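Local atomic coordinates of E1 (Kluyveromyces marxianus, PDB entry 3VX6), a protein that activates the ubiquitin-like proteins Atg12 and Atg8 for their conjugation in autophagy and cytoplasm-to-vacuole transport, as an E1-like enzyme. Residues F15-R29 with T54-F67. Sequence-based numbering, arbitrary orientation.
Sequences FQSFVDSSFFHELSR and TSNVLAISLRDDSF
Gln16 to Val19 and Ala59 to Leu62 pair as two parallel strands, the axes of these short strands at 17° to each other, in a ladder that zigzags between the chains. Gln16 N donates to Leu58 O and Ile60 N to Gln16 O; Phe18 N then reaches Ile60 O at 2.8 Å, Leu62 N reaches Phe18 O, and Asp20 N closes the series on Leu62 O at 3.0 Å. Beyond it the first chain turns into a helix N-capped by Asp20, while residues 63-67 of the second run against Ser22, Phe23 and Glu26.

Phe23 sits at this junction. With CG anti to the backbone N (chi1 173°), its ring lies alongside Leu62, whose CD1 makes a CH-pi contact over one face, 4.2 Å from the centroid. Phe67 CE2 reaches over the opposite face; the planes are near parallel (20°, centroids 4.6 Å apart) but slid until the rings barely overlap. Arg63 O meets the Phe23 ring edge. Replacing Phe23 with an alanine is likely to open a gap between Leu62 and Phe67, which both touch its ring. Leu44 and Met125 of neighbouring strands also touch Phe23.

On the other side of the ladder, the Phe18 ring presents its edge to Thr54 OG1, and Gln16 CB packs on Val57 CG2 at 3.5 Å.

Arg29 NH1 bonds Glu26 OE1 at 3.2 Å and makes a long salt bridge to Asp64 OD1, so the guanidinium, shared unequally, probably eases the repulsion between two carboxylates beside a join held by strand hydrogen bonds and the Phe23 cluster.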
# COMPACT_ATOMS: atom_id res chain seq x y z
N PHE A 15 0.60 3.78 -5.65
CA PHE A 15 -0.34 3.17 -6.58
C PHE A 15 -1.05 4.24 -7.38
O PHE A 15 -1.01 5.43 -7.04
CB PHE A 15 -1.43 2.44 -5.80
CG PHE A 15 -2.35 3.40 -5.07
CD1 PHE A 15 -1.86 4.20 -4.03
CD2 PHE A 15 -3.66 3.60 -5.50
CE1 PHE A 15 -2.66 5.18 -3.44
CE2 PHE A 15 -4.46 4.58 -4.92
CZ PHE A 15 -3.96 5.37 -3.89
N GLN A 16 -1.70 3.80 -8.45
CA GLN A 16 -2.52 4.66 -9.29
C GLN A 16 -3.84 3.90 -9.36
O GLN A 16 -3.87 2.74 -9.77
CB GLN A 16 -1.94 4.82 -10.69
CG GLN A 16 -2.86 5.58 -11.63
CD GLN A 16 -2.15 6.10 -12.88
OE1 GLN A 16 -2.79 6.57 -13.82
NE2 GLN A 16 -0.82 6.02 -12.89
N SER A 17 -4.91 4.54 -8.92
CA SER A 17 -6.19 3.86 -8.92
C SER A 17 -6.76 3.73 -10.33
O SER A 17 -6.48 4.52 -11.23
CB SER A 17 -7.20 4.60 -8.03
OG SER A 17 -7.59 5.84 -8.58
N PHE A 18 -7.53 2.67 -10.50
CA PHE A 18 -8.19 2.40 -11.76
C PHE A 18 -9.51 1.83 -11.38
O PHE A 18 -9.65 0.61 -11.20
CB PHE A 18 -7.40 1.40 -12.59
CG PHE A 18 -6.40 2.05 -13.47
CD1 PHE A 18 -6.82 2.72 -14.62
CD2 PHE A 18 -5.06 2.07 -13.13
CE1 PHE A 18 -5.92 3.41 -15.41
CE2 PHE A 18 -4.15 2.75 -13.91
CZ PHE A 18 -4.58 3.42 -15.05
N VAL A 19 -10.48 2.72 -11.22
CA VAL A 19 -11.80 2.27 -10.85
C VAL A 19 -12.70 2.23 -12.07
O VAL A 19 -13.22 3.25 -12.54
CB VAL A 19 -12.40 3.17 -9.75
CG1 VAL A 19 -11.41 3.30 -8.60
CG2 VAL A 19 -12.73 4.54 -10.30
N ASP A 20 -12.86 1.02 -12.61
CA ASP A 20 -13.73 0.82 -13.75
C ASP A 20 -15.12 1.19 -13.25
O ASP A 20 -15.42 1.01 -12.06
CB ASP A 20 -13.71 -0.65 -14.18
CG ASP A 20 -14.50 -0.89 -15.46
OD1 ASP A 20 -15.72 -0.60 -15.47
OD2 ASP A 20 -13.90 -1.37 -16.45
N SER A 21 -15.96 1.72 -14.14
CA SER A 21 -17.31 2.10 -13.74
C SER A 21 -17.97 0.90 -13.07
O SER A 21 -18.86 1.07 -12.24
CB SER A 21 -18.13 2.55 -14.96
OG SER A 21 -18.41 1.46 -15.82
N SER A 22 -17.49 -0.29 -13.40
CA SER A 22 -18.02 -1.53 -12.84
C SER A 22 -17.80 -1.64 -11.34
O SER A 22 -18.40 -2.49 -10.68
CB SER A 22 -17.39 -2.74 -13.53
OG SER A 22 -16.05 -2.91 -13.15
N PHE A 23 -16.91 -0.81 -10.80
CA PHE A 23 -16.63 -0.81 -9.37
C PHE A 23 -17.70 -0.03 -8.65
O PHE A 23 -18.18 -0.44 -7.61
CB PHE A 23 -15.28 -0.17 -9.08
CG PHE A 23 -15.00 0.00 -7.62
CD1 PHE A 23 -15.32 1.19 -6.97
CD2 PHE A 23 -14.42 -1.03 -6.89
CE1 PHE A 23 -15.07 1.34 -5.62
CE2 PHE A 23 -14.15 -0.88 -5.54
CZ PHE A 23 -14.48 0.31 -4.90
N PHE A 24 -18.04 1.13 -9.22
CA PHE A 24 -19.08 1.97 -8.65
C PHE A 24 -20.42 1.38 -8.98
O PHE A 24 -21.40 1.64 -8.29
CB PHE A 24 -18.97 3.38 -9.19
CG PHE A 24 -17.88 4.17 -8.55
CD1 PHE A 24 -16.84 4.68 -9.31
CD2 PHE A 24 -17.87 4.36 -7.18
CE1 PHE A 24 -15.80 5.35 -8.71
CE2 PHE A 24 -16.84 5.03 -6.57
CZ PHE A 24 -15.80 5.53 -7.33
N HIS A 25 -20.46 0.59 -10.04
CA HIS A 25 -21.68 -0.07 -10.42
C HIS A 25 -21.85 -1.11 -9.33
O HIS A 25 -22.92 -1.27 -8.77
CB HIS A 25 -21.53 -0.74 -11.79
CG HIS A 25 -22.04 0.10 -12.93
ND1 HIS A 25 -21.64 1.40 -13.14
CD2 HIS A 25 -22.91 -0.19 -13.92
CE1 HIS A 25 -22.23 1.88 -14.22
NE2 HIS A 25 -23.01 0.94 -14.71
N GLU A 26 -20.76 -1.80 -9.02
CA GLU A 26 -20.79 -2.83 -7.99
C GLU A 26 -20.96 -2.17 -6.63
O GLU A 26 -21.69 -2.68 -5.77
CB GLU A 26 -19.51 -3.66 -8.03
CG GLU A 26 -19.44 -4.79 -6.99
CD GLU A 26 -20.54 -5.84 -7.14
OE1 GLU A 26 -21.36 -5.74 -8.08
OE2 GLU A 26 -20.58 -6.77 -6.31
N LEU A 27 -20.30 -1.04 -6.42
CA LEU A 27 -20.43 -0.34 -5.14
C LEU A 27 -21.89 0.00 -5.02
O LEU A 27 -22.49 -0.19 -3.97
CB LEU A 27 -19.60 0.94 -5.11
CG LEU A 27 -19.80 1.83 -3.88
CD1 LEU A 27 -19.61 1.02 -2.61
CD2 LEU A 27 -18.84 2.99 -3.91
N SER A 28 -22.46 0.52 -6.10
CA SER A 28 -23.86 0.88 -6.12
C SER A 28 -24.67 -0.35 -5.74
O SER A 28 -25.48 -0.31 -4.82
CB SER A 28 -24.27 1.37 -7.51
OG SER A 28 -23.61 2.57 -7.85
N ARG A 29 -24.44 -1.44 -6.46
CA ARG A 29 -25.15 -2.68 -6.19
C ARG A 29 -25.00 -3.04 -4.71
O ARG A 29 -25.99 -3.22 -4.00
CB ARG A 29 -24.59 -3.81 -7.07
CG ARG A 29 -24.80 -3.59 -8.58
CD ARG A 29 -23.78 -4.37 -9.41
NE ARG A 29 -23.56 -3.74 -10.72
CZ ARG A 29 -22.48 -3.92 -11.47
NH1 ARG A 29 -21.50 -4.71 -11.06
NH2 ARG A 29 -22.37 -3.29 -12.64
N THR A 54 0.99 0.31 -14.26
CA THR A 54 0.40 1.42 -14.99
C THR A 54 1.16 2.66 -14.59
O THR A 54 1.23 2.99 -13.40
CB THR A 54 -1.07 1.65 -14.62
OG1 THR A 54 -1.54 2.83 -15.29
CG2 THR A 54 -1.22 1.86 -13.11
N SER A 55 1.72 3.36 -15.57
CA SER A 55 2.51 4.54 -15.28
C SER A 55 3.54 4.25 -14.18
O SER A 55 3.76 5.05 -13.27
CB SER A 55 1.60 5.71 -14.85
OG SER A 55 0.87 6.21 -15.95
N ASN A 56 4.15 3.06 -14.26
CA ASN A 56 5.20 2.66 -13.33
C ASN A 56 4.86 2.39 -11.88
O ASN A 56 5.73 1.98 -11.11
CB ASN A 56 6.33 3.70 -13.36
CG ASN A 56 6.96 3.80 -14.72
OD1 ASN A 56 7.48 2.81 -15.24
ND2 ASN A 56 6.91 4.99 -15.31
N VAL A 57 3.62 2.63 -11.47
CA VAL A 57 3.26 2.35 -10.10
C VAL A 57 2.25 1.22 -10.11
O VAL A 57 1.55 1.01 -11.10
CB VAL A 57 2.67 3.58 -9.36
CG1 VAL A 57 3.74 4.64 -9.19
CG2 VAL A 57 1.47 4.13 -10.10
N LEU A 58 2.20 0.48 -9.01
CA LEU A 58 1.27 -0.62 -8.90
C LEU A 58 -0.07 -0.06 -9.32
O LEU A 58 -0.40 1.09 -9.01
CB LEU A 58 1.17 -1.11 -7.46
CG LEU A 58 0.06 -2.13 -7.24
CD1 LEU A 58 0.44 -3.43 -7.94
CD2 LEU A 58 -0.15 -2.36 -5.76
N ALA A 59 -0.82 -0.86 -10.06
CA ALA A 59 -2.12 -0.41 -10.49
C ALA A 59 -3.12 -1.08 -9.60
O ALA A 59 -3.18 -2.31 -9.54
CB ALA A 59 -2.38 -0.80 -11.93
N ILE A 60 -3.86 -0.27 -8.86
CA ILE A 60 -4.91 -0.80 -8.02
C ILE A 60 -6.09 -0.75 -8.98
O ILE A 60 -6.66 0.32 -9.22
CB ILE A 60 -5.20 0.11 -6.77
CG1 ILE A 60 -4.05 -0.00 -5.76
CG2 ILE A 60 -6.53 -0.28 -6.14
CD1 ILE A 60 -3.86 -1.38 -5.17
N SER A 61 -6.41 -1.89 -9.58
CA SER A 61 -7.54 -1.93 -10.50
C SER A 61 -8.77 -2.46 -9.78
O SER A 61 -8.88 -3.65 -9.48
CB SER A 61 -7.22 -2.78 -11.72
OG SER A 61 -6.57 -1.98 -12.69
N LEU A 62 -9.67 -1.54 -9.50
CA LEU A 62 -10.89 -1.84 -8.81
C LEU A 62 -12.00 -1.97 -9.83
O LEU A 62 -12.44 -0.99 -10.41
CB LEU A 62 -11.21 -0.73 -7.81
CG LEU A 62 -10.16 -0.51 -6.72
CD1 LEU A 62 -10.60 0.61 -5.80
CD2 LEU A 62 -9.98 -1.79 -5.94
N ARG A 63 -12.43 -3.20 -10.06
CA ARG A 63 -13.50 -3.47 -11.00
C ARG A 63 -14.63 -3.89 -10.08
O ARG A 63 -14.59 -3.63 -8.88
CB ARG A 63 -13.12 -4.63 -11.92
CG ARG A 63 -11.65 -4.66 -12.32
CD ARG A 63 -11.27 -5.95 -13.04
NE ARG A 63 -9.82 -6.11 -13.17
CZ ARG A 63 -9.01 -5.25 -13.78
NH1 ARG A 63 -9.49 -4.13 -14.32
NH2 ARG A 63 -7.70 -5.50 -13.85
N ASP A 64 -15.63 -4.56 -10.63
CA ASP A 64 -16.73 -5.02 -9.81
C ASP A 64 -16.29 -6.18 -8.92
O ASP A 64 -16.89 -6.43 -7.87
CB ASP A 64 -17.91 -5.43 -10.70
CG ASP A 64 -17.49 -6.09 -12.00
OD1 ASP A 64 -18.36 -6.26 -12.88
OD2 ASP A 64 -16.30 -6.43 -12.15
N ASP A 65 -15.23 -6.88 -9.33
CA ASP A 65 -14.73 -8.02 -8.56
C ASP A 65 -13.91 -7.60 -7.33
O ASP A 65 -13.73 -8.39 -6.40
CB ASP A 65 -13.87 -8.93 -9.46
CG ASP A 65 -12.66 -8.21 -10.04
OD1 ASP A 65 -12.80 -7.54 -11.09
OD2 ASP A 65 -11.57 -8.32 -9.43
N SER A 66 -13.43 -6.36 -7.32
CA SER A 66 -12.64 -5.86 -6.21
C SER A 66 -13.28 -5.98 -4.84
O SER A 66 -12.66 -5.67 -3.82
CB SER A 66 -12.25 -4.41 -6.47
OG SER A 66 -11.30 -4.34 -7.51
N PHE A 67 -14.52 -6.45 -4.80
CA PHE A 67 -15.21 -6.58 -3.53
C PHE A 67 -15.21 -8.00 -3.01
O PHE A 67 -15.44 -8.23 -1.82
CB PHE A 67 -16.63 -6.06 -3.66
CG PHE A 67 -16.71 -4.57 -3.72
CD1 PHE A 67 -16.62 -3.81 -2.55
CD2 PHE A 67 -16.88 -3.92 -4.93
CE1 PHE A 67 -16.69 -2.43 -2.60
CE2 PHE A 67 -16.95 -2.54 -4.98
CZ PHE A 67 -16.86 -1.79 -3.81